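Local coordinates for alpha-L-rhamnosidase (Streptomyces avermitilis, PDB 3W5M), which hydrolyses terminal non-reducing alpha-L-rhamnose residues from alpha-L-rhamnosides, releasing L-rhamnose from citrus flavonoids and gum arabic, at residues R526-L531 against I537-L542; A931-G936 against A956-A961; V943-R948 against C982-N987. One frame throughout, in Å; residues are numbered along the deposited sequence.

Interaction 1. Residues R526-L531 against I537-L542; sequences RHAEVL and IYTANL
Ile537 is the bump on which 526-531 closes, and three side chains form the hollow around it. Its CD1 lies 3.5 Å above one face of the Arg526 guanidinium, displaced toward the rim. The CB of Ala528 reaches Ile537 CB at 3.6 Å, while CD2 of Leu531 meets the CG2 branch at 3.9 Å. With CG1 between the backbone N and the carbonyl carbon (chi1 64°), Ile537 sends one branch to Arg526 and the other to Leu531. The Arg526 chain bends at chi3 (-56°) to lay its flat group there; NE forms a salt bridge with Glu574, and in-plane water 1, weakly held by NH2, leads to Ile537 O. Were Arg526 replaced by an alanine, the guanidinium cover over CD1 of Ile537 would go and Glu574 would probably be left without this charged partner. Arg526 and Ala528 end strand 522-528; beyond them the chain folds into a weakly bonded antiparallel hairpin, 530-531 with 537-538, in the concanavalin-like domain, where Tyr538 N donates to Val530 O (3.1 Å). Val530 CG2 packs 3.6 Å from Tyr538 CD2, the two side chains pointing the same way. Asn541 ND2 gives a bent hydrogen bond (136°, 3.0 Å) to Glu529 OE1, carboxylate and amide nearly coplanar; ND2 also reaches Asn912 O. Water 2 makes three hydrogen bonds, accepting from Glu529 N and donating to Tyr538 O and Asn541 OD1.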
loop_
_atom_site.group_PDB
_atom_site.type_symbol
_atom_site.label_atom_id
_atom_site.label_comp_id
_atom_site.label_asym_id
_atom_site.label_seq_id
_atom_site.Cartn_x
_atom_site.Cartn_y
_atom_site.Cartn_z
ATOM N N ARG A 526 20.997 -3.723 -0.759
ATOM C CA ARG A 526 20.180 -3.614 0.452
ATOM C C ARG A 526 19.585 -2.209 0.537
ATOM O O ARG A 526 20.150 -1.244 0.023
ATOM C CB ARG A 526 20.975 -3.962 1.704
ATOM C CG ARG A 526 21.371 -5.436 1.786
ATOM C CD ARG A 526 21.727 -5.887 3.193
ATOM N NE ARG A 526 22.800 -5.083 3.780
ATOM C CZ ARG A 526 22.851 -4.698 5.054
ATOM N NH1 ARG A 526 21.895 -5.055 5.907
ATOM N NH2 ARG A 526 23.863 -3.945 5.471
ATOM N N HIS A 527 18.420 -2.094 1.174
ATOM C CA HIS A 527 17.675 -0.865 1.152
ATOM C C HIS A 527 17.365 -0.437 2.575
ATOM O O HIS A 527 16.957 -1.262 3.394
ATOM C CB HIS A 527 16.367 -1.037 0.348
ATOM C CG HIS A 527 16.583 -1.449 -1.072
ATOM N ND1 HIS A 527 16.865 -2.749 -1.429
ATOM C CD2 HIS A 527 16.518 -0.749 -2.227
ATOM C CE1 HIS A 527 17.010 -2.825 -2.740
ATOM N NE2 HIS A 527 16.813 -1.624 -3.248
ATOM N N ALA A 528 17.592 0.844 2.857
ATOM C CA ALA A 528 17.420 1.386 4.225
ATOM C C ALA A 528 16.799 2.744 4.231
ATOM O O ALA A 528 17.012 3.551 3.330
ATOM C CB ALA A 528 18.760 1.448 4.962
ATOM N N GLU A 529 16.071 3.030 5.310
ATOM C CA GLU A 529 15.443 4.341 5.468
ATOM C C GLU A 529 16.413 5.390 6.040
ATOM O O GLU A 529 16.262 6.575 5.769
ATOM C CB GLU A 529 14.246 4.218 6.442
ATOM C CG GLU A 529 13.139 3.255 6.052
ATOM C CD GLU A 529 11.887 3.469 6.906
ATOM O OE1 GLU A 529 11.876 2.995 8.075
ATOM O OE2 GLU A 529 10.939 4.144 6.420
ATOM N N VAL A 530 17.371 4.939 6.849
ATOM C CA VAL A 530 18.305 5.827 7.579
ATOM C C VAL A 530 19.705 5.214 7.642
ATOM O O VAL A 530 19.897 4.037 7.275
ATOM C CB VAL A 530 17.799 6.128 9.016
ATOM C CG1 VAL A 530 16.488 6.924 8.963
ATOM C CG2 VAL A 530 17.612 4.842 9.801
ATOM N N LEU A 531 20.667 6.018 8.115
ATOM C CA LEU A 531 22.071 5.618 8.237
ATOM C C LEU A 531 22.507 5.614 9.683
ATOM O O LEU A 531 21.908 6.295 10.533
ATOM C CB LEU A 531 22.971 6.591 7.472
ATOM C CG LEU A 531 22.821 6.767 5.962
ATOM C CD1 LEU A 531 23.814 7.794 5.449
ATOM C CD2 LEU A 531 22.972 5.452 5.209
ATOM N N ILE A 537 24.462 1.763 6.260
ATOM C CA ILE A 537 22.999 1.655 6.372
ATOM C C ILE A 537 22.532 0.977 7.653
ATOM O O ILE A 537 23.187 0.066 8.188
ATOM C CB ILE A 537 22.337 0.988 5.143
ATOM C CG1 ILE A 537 22.783 -0.480 4.994
ATOM C CG2 ILE A 537 22.608 1.824 3.900
ATOM C CD1 ILE A 537 21.869 -1.333 4.114
ATOM N N TYR A 538 21.417 1.482 8.181
ATOM C CA TYR A 538 20.793 0.933 9.360
ATOM C C TYR A 538 19.539 0.207 8.913
ATOM O O TYR A 538 18.679 0.822 8.273
ATOM C CB TYR A 538 20.398 2.071 10.321
ATOM C CG TYR A 538 19.619 1.611 11.539
ATOM C CD1 TYR A 538 20.261 1.021 12.628
ATOM C CD2 TYR A 538 18.236 1.768 11.611
ATOM C CE1 TYR A 538 19.550 0.601 13.755
ATOM C CE2 TYR A 538 17.520 1.364 12.736
ATOM C CZ TYR A 538 18.180 0.781 13.809
ATOM O OH TYR A 538 17.465 0.390 14.934
ATOM N N THR A 539 19.429 -1.072 9.265
ATOM C CA THR A 539 18.306 -1.903 8.803
ATOM C C THR A 539 17.595 -2.631 9.943
ATOM O O THR A 539 16.635 -3.343 9.702
ATOM C CB THR A 539 18.741 -2.975 7.762
ATOM O OG1 THR A 539 19.812 -3.749 8.297
ATOM C CG2 THR A 539 19.168 -2.358 6.448
ATOM N N ALA A 540 18.046 -2.457 11.186
ATOM C CA ALA A 540 17.440 -3.180 12.313
ATOM C C ALA A 540 15.919 -2.964 12.449
ATOM O O ALA A 540 15.178 -3.872 12.870
ATOM C CB ALA A 540 18.148 -2.825 13.610
ATOM N N ASN A 541 15.453 -1.780 12.070
ATOM C CA ASN A 541 14.012 -1.446 12.195
ATOM C C ASN A 541 13.136 -2.174 11.158
ATOM O O ASN A 541 11.900 -2.168 11.248
ATOM C CB ASN A 541 13.799 0.074 12.147
ATOM C CG ASN A 541 14.034 0.665 10.766
ATOM O OD1 ASN A 541 15.071 0.432 10.124
ATOM N ND2 ASN A 541 13.060 1.432 10.295
ATOM N N LEU A 542 13.794 -2.787 10.159
ATOM C CA LEU A 542 13.089 -3.554 9.148
ATOM C C LEU A 542 12.673 -4.935 9.674
ATOM O O LEU A 542 11.842 -5.616 9.053
ATOM C CB LEU A 542 13.929 -3.676 7.858
ATOM C CG LEU A 542 14.481 -2.397 7.209
ATOM C CD1 LEU A 542 15.221 -2.799 5.938
ATOM C CD2 LEU A 542 13.409 -1.345 6.883
HETATM O O HOH W 1 25.317 -1.857 7.507
HETATM O O HOH W 2 16.081 1.215 7.593
#

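Interaction 2. Residues A931-G936 against A956-A961; sequences AGIAPG and ARATFA
In the C-terminal beta-sandwich of this family 78 glycosidase, residues 931-936 lead from helix 923-929 into edge strand 934-935 and pack against strand 955-962 of the other sheet. Evidence that this is packing between layers is twofold: no hydrogen bond joins the two segments, and strands 934-935 and 955-962 belong to separate sheets. At Ile933 the backbones stand well apart, its CA 7.8 Å from the CA of Phe960. The approach is closer at the helix exit, where the two methyl groups Ala931 CB and Ala958 CB meet at 3.5 Å. Gly932 follows with positive phi (72°), a backbone shape that favours glycine, and the chain then presents Ile933 to the strand. That side chain straddles two residues. Its CD1, at the end of an extended arm (chi2 179°), rests 4.1 Å from Ala958 CB, so the Ala958 methyl meets both Ala931 and Ile933. Phe600 and Thr969, on the strands flanking 955-962, also touch Ala958. The Phe960 ring, which meets Tyr940, leads away from Ile933 because CG stands anti to the backbone N (chi1 172°); the remaining branch of the isoleucine, CG2, therefore finds the CB of Phe960, at 4.2 Å.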
loop_
_atom_site.group_PDB
_atom_site.type_symbol
_atom_site.label_atom_id
_atom_site.label_comp_id
_atom_site.label_asym_id
_atom_site.label_seq_id
_atom_site.Cartn_x
_atom_site.Cartn_y
_atom_site.Cartn_z
ATOM N N ALA A 931 -3.847 27.814 3.765
ATOM C CA ALA A 931 -4.334 27.980 2.398
ATOM C C ALA A 931 -5.790 28.509 2.404
ATOM O O ALA A 931 -6.200 29.214 1.501
ATOM C CB ALA A 931 -4.211 26.667 1.631
ATOM N N GLY A 932 -6.550 28.184 3.441
ATOM C CA GLY A 932 -7.918 28.689 3.544
ATOM C C GLY A 932 -8.869 28.039 2.550
ATOM O O GLY A 932 -9.665 28.728 1.901
ATOM N N ILE A 933 -8.784 26.711 2.431
ATOM C CA ILE A 933 -9.626 25.947 1.498
ATOM C C ILE A 933 -10.240 24.802 2.270
ATOM O O ILE A 933 -9.534 23.885 2.686
ATOM C CB ILE A 933 -8.819 25.387 0.297
ATOM C CG1 ILE A 933 -8.265 26.535 -0.552
ATOM C CG2 ILE A 933 -9.693 24.440 -0.544
ATOM C CD1 ILE A 933 -7.424 26.100 -1.748
ATOM N N ALA A 934 -11.552 24.856 2.501
ATOM C CA ALA A 934 -12.235 23.823 3.291
ATOM C C ALA A 934 -13.658 23.682 2.769
ATOM O O ALA A 934 -14.173 24.617 2.210
ATOM C CB ALA A 934 -12.249 24.191 4.771
ATOM N N PRO A 935 -14.272 22.502 2.908
ATOM C CA PRO A 935 -15.620 22.396 2.315
ATOM C C PRO A 935 -16.718 22.928 3.248
ATOM O O PRO A 935 -16.885 22.411 4.341
ATOM C CB PRO A 935 -15.781 20.897 2.084
ATOM C CG PRO A 935 -14.881 20.242 3.084
ATOM C CD PRO A 935 -13.757 21.196 3.383
ATOM N N GLY A 936 -17.446 23.956 2.807
ATOM C CA GLY A 936 -18.645 24.434 3.522
ATOM C C GLY A 936 -19.842 23.514 3.337
ATOM O O GLY A 936 -20.659 23.331 4.249
ATOM N N ALA A 956 0.869 32.968 1.268
ATOM C CA ALA A 956 0.530 31.583 0.898
ATOM C C ALA A 956 -0.210 31.518 -0.426
ATOM O O ALA A 956 -0.936 32.450 -0.809
ATOM C CB ALA A 956 -0.284 30.892 1.991
ATOM N N ARG A 957 -0.033 30.412 -1.137
ATOM C CA ARG A 957 -0.747 30.189 -2.380
ATOM C C ARG A 957 -1.044 28.689 -2.471
ATOM O O ARG A 957 -0.235 27.872 -2.051
ATOM C CB ARG A 957 0.070 30.700 -3.571
ATOM C CG ARG A 957 0.721 29.638 -4.423
ATOM C CD ARG A 957 1.915 30.177 -5.195
ATOM N NE ARG A 957 2.224 29.358 -6.373
ATOM C CZ ARG A 957 2.415 28.034 -6.372
ATOM N NH1 ARG A 957 2.321 27.318 -5.256
ATOM N NH2 ARG A 957 2.689 27.413 -7.513
ATOM N N ALA A 958 -2.228 28.347 -2.971
ATOM C CA ALA A 958 -2.655 26.944 -3.049
ATOM C C ALA A 958 -3.592 26.735 -4.228
ATOM O O ALA A 958 -4.312 27.657 -4.639
ATOM C CB ALA A 958 -3.354 26.533 -1.766
ATOM N N THR A 959 -3.591 25.523 -4.780
ATOM C CA THR A 959 -4.637 25.121 -5.718
ATOM C C THR A 959 -5.076 23.697 -5.365
ATOM O O THR A 959 -4.234 22.787 -5.266
ATOM C CB THR A 959 -4.143 25.154 -7.176
ATOM O OG1 THR A 959 -3.711 26.481 -7.516
ATOM C CG2 THR A 959 -5.269 24.722 -8.143
ATOM N N PHE A 960 -6.376 23.521 -5.148
ATOM C CA PHE A 960 -6.966 22.226 -4.874
ATOM C C PHE A 960 -7.744 21.783 -6.110
ATOM O O PHE A 960 -8.610 22.511 -6.581
ATOM C CB PHE A 960 -7.880 22.320 -3.660
ATOM C CG PHE A 960 -8.680 21.086 -3.396
ATOM C CD1 PHE A 960 -8.066 19.835 -3.254
ATOM C CD2 PHE A 960 -10.064 21.171 -3.271
ATOM C CE1 PHE A 960 -8.819 18.709 -2.996
ATOM C CE2 PHE A 960 -10.825 20.042 -3.034
ATOM C CZ PHE A 960 -10.206 18.808 -2.905
ATOM N N ALA A 961 -7.427 20.595 -6.641
ATOM C CA ALA A 961 -8.122 20.068 -7.819
ATOM C C ALA A 961 -9.409 19.378 -7.352
ATOM O O ALA A 961 -9.445 18.146 -7.164
ATOM C CB ALA A 961 -7.231 19.076 -8.559
#

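Interaction 3. Residues V943-R948 against C982-N987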
loop_
_atom_site.group_PDB
_atom_site.type_symbol
_atom_site.label_atom_id
_atom_site.label_comp_id
_atom_site.label_asym_id
_atom_site.label_seq_id
_atom_site.Cartn_x
_atom_site.Cartn_y
_atom_site.Cartn_z
ATOM N N VAL A 943 -17.368 26.344 -0.893
ATOM C CA VAL A 943 -16.031 26.347 -0.296
ATOM C C VAL A 943 -15.940 27.469 0.756
ATOM O O VAL A 943 -16.328 28.617 0.474
ATOM C CB VAL A 943 -14.906 26.440 -1.374
ATOM C CG1 VAL A 943 -15.031 27.694 -2.220
ATOM C CG2 VAL A 943 -13.521 26.350 -0.751
ATOM N N VAL A 944 -15.472 27.138 1.961
ATOM C CA VAL A 944 -15.166 28.179 2.948
ATOM C C VAL A 944 -13.710 28.597 2.766
ATOM O O VAL A 944 -12.790 27.764 2.874
ATOM C CB VAL A 944 -15.400 27.711 4.394
ATOM C CG1 VAL A 944 -15.039 28.820 5.373
ATOM C CG2 VAL A 944 -16.832 27.247 4.609
ATOM N N ILE A 945 -13.518 29.873 2.435
ATOM C CA ILE A 945 -12.207 30.473 2.250
ATOM C C ILE A 945 -11.903 31.381 3.432
ATOM O O ILE A 945 -12.315 32.556 3.474
ATOM C CB ILE A 945 -12.110 31.198 0.896
ATOM C CG1 ILE A 945 -12.376 30.169 -0.222
ATOM C CG2 ILE A 945 -10.781 31.908 0.756
ATOM C CD1 ILE A 945 -12.380 30.711 -1.631
ATOM N N ARG A 946 -11.168 30.818 4.384
ATOM C CA ARG A 946 -10.899 31.479 5.656
ATOM C C ARG A 946 -9.407 31.331 6.034
ATOM O O ARG A 946 -9.073 30.572 6.949
ATOM C CB ARG A 946 -11.834 30.919 6.731
ATOM C CG ARG A 946 -11.757 31.674 8.046
ATOM C CD ARG A 946 -12.785 31.218 9.061
ATOM N NE ARG A 946 -12.750 32.148 10.184
ATOM C CZ ARG A 946 -13.552 32.118 11.242
ATOM N NH1 ARG A 946 -14.487 31.181 11.363
ATOM N NH2 ARG A 946 -13.401 33.039 12.189
ATOM N N PRO A 947 -8.515 32.023 5.289
ATOM C CA PRO A 947 -7.102 32.040 5.658
ATOM C C PRO A 947 -6.943 32.776 6.987
ATOM O O PRO A 947 -7.543 33.846 7.178
ATOM C CB PRO A 947 -6.444 32.832 4.523
ATOM C CG PRO A 947 -7.549 33.623 3.891
ATOM C CD PRO A 947 -8.755 32.754 4.029
ATOM N N ARG A 948 -6.174 32.192 7.901
ATOM C CA ARG A 948 -5.898 32.832 9.166
ATOM C C ARG A 948 -4.401 33.058 9.318
ATOM O O ARG A 948 -3.717 32.199 9.877
ATOM C CB ARG A 948 -6.418 31.969 10.313
ATOM C CG ARG A 948 -7.898 31.640 10.248
ATOM C CD ARG A 948 -8.151 30.398 11.056
ATOM N NE ARG A 948 -9.559 30.143 11.367
ATOM C CZ ARG A 948 -10.197 30.653 12.416
ATOM N NH1 ARG A 948 -9.571 31.483 13.236
ATOM N NH2 ARG A 948 -11.459 30.334 12.647
ATOM N N CYS A 982 -8.774 34.685 -5.316
ATOM C CA CYS A 982 -9.175 33.295 -5.340
ATOM C C CYS A 982 -9.893 32.984 -6.622
ATOM O O CYS A 982 -10.335 33.887 -7.344
ATOM C CB CYS A 982 -10.003 32.929 -4.094
ATOM S SG CYS A 982 -11.525 33.873 -3.858
ATOM N N SER A 983 -9.956 31.696 -6.929
ATOM C CA SER A 983 -10.638 31.205 -8.112
ATOM C C SER A 983 -11.585 30.119 -7.616
ATOM O O SER A 983 -11.166 29.205 -6.905
ATOM C CB SER A 983 -9.623 30.686 -9.142
ATOM O OG SER A 983 -10.263 30.257 -10.334
ATOM N N VAL A 984 -12.868 30.273 -7.946
ATOM C CA VAL A 984 -13.959 29.413 -7.482
ATOM C C VAL A 984 -14.665 28.898 -8.736
ATOM O O VAL A 984 -15.033 29.689 -9.609
ATOM C CB VAL A 984 -14.958 30.205 -6.594
ATOM C CG1 VAL A 984 -16.159 29.357 -6.206
ATOM C CG2 VAL A 984 -14.265 30.710 -5.337
ATOM N N PRO A 985 -14.821 27.572 -8.876
ATOM C CA PRO A 985 -15.345 27.074 -10.151
ATOM C C PRO A 985 -16.859 27.239 -10.360
ATOM O O PRO A 985 -17.649 27.227 -9.396
ATOM C CB PRO A 985 -14.985 25.572 -10.131
ATOM C CG PRO A 985 -14.724 25.251 -8.715
ATOM C CD PRO A 985 -14.276 26.495 -8.031
ATOM N N PRO A 986 -17.273 27.350 -11.626
ATOM C CA PRO A 986 -18.700 27.420 -11.958
ATOM C C PRO A 986 -19.495 26.300 -11.280
ATOM O O PRO A 986 -18.985 25.177 -11.122
ATOM C CB PRO A 986 -18.697 27.256 -13.467
ATOM C CG PRO A 986 -17.401 27.847 -13.893
ATOM C CD PRO A 986 -16.426 27.464 -12.826
ATOM N N ASN A 987 -20.713 26.634 -10.852
ATOM C CA ASN A 987 -21.622 25.702 -10.180
ATOM C C ASN A 987 -21.232 25.445 -8.731
ATOM O O ASN A 987 -21.706 24.493 -8.110
ATOM C CB ASN A 987 -21.838 24.373 -10.981
ATOM C CG ASN A 987 -23.222 23.792 -10.748
ATOM O OD1 ASN A 987 -24.188 24.547 -10.622
ATOM N ND2 ASN A 987 -23.331 22.472 -10.661
#
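Apolar packing makes up the direct contact, and Ile945 is its main projection. Its CD1 sits over the side chain of Cys982, 4.0 Å from SG and 4.1 Å from CB, and also lies 4.2 Å from Val984 CG2. One methyl thus spans the two inward-pointing residues of the opposing strand. Two torsions explain the reach: CG1 of Ile945 lies anti to the carbonyl carbon (chi1 -59°), and an extended chi2 of 178° carries CD1 away from its own backbone. A second, looser approach joins Val943 to Val984, with CG1 of the former 4.4 Å from CG2 of the latter. Val984 CG2 is therefore shared, touched by both Ile945 and Val943.

The strand geometry identifies this as face-to-face packing of two sheets, a beta-sandwich. Strands 943-945 and 982-984 run almost antiparallel, at 171°, yet their axes come no closer than 10.2 Å, far beyond the spacing of paired strands, and no hydrogen bond crosses between the segments. Val943 and Ile945 point inward from one layer, Cys982 and Val984 from the other, and all four are buried. Thr969 and Val967 of strand 965-974 extend the second layer beneath Ile945 and Val943.

Backbone hydrogen bonding belongs to each sheet separately: Val943 and Ile945 pair with the neighbouring strand 989-995, through Thr989, Glu991 and Trp993. Past the end of strand 943-945, Arg946 forms a salt bridge with Asp1014, and past the other strand Asn987 hydrogen-bonds through its amide to Gln40, Asp68 and Ser70.

How the interactions relate
Along the chain interaction 1 closes before the other two open; interactions 2 and 3 cross, their segments alternating in the order 931-936, 943-948, 956-961, 982-987. Interaction 1 stands apart in the concanavalin-like domain, its centre about 37 Å from that of interaction 2 and about 44 Å from that of interaction 3, with the side chain of Leu542 about 5 Å from that of Arg634, which binds rhamnose. The centres of interactions 2 and 3 are about 7 Å apart and the two touch; both pack the same two sheets of the C-terminal domain. Strands 934-935 and 942-945 neighbour in one layer, probably bonded through Ala934 O and Val944 N (2.8 Å); strands 955-962 and 977-984 share the other.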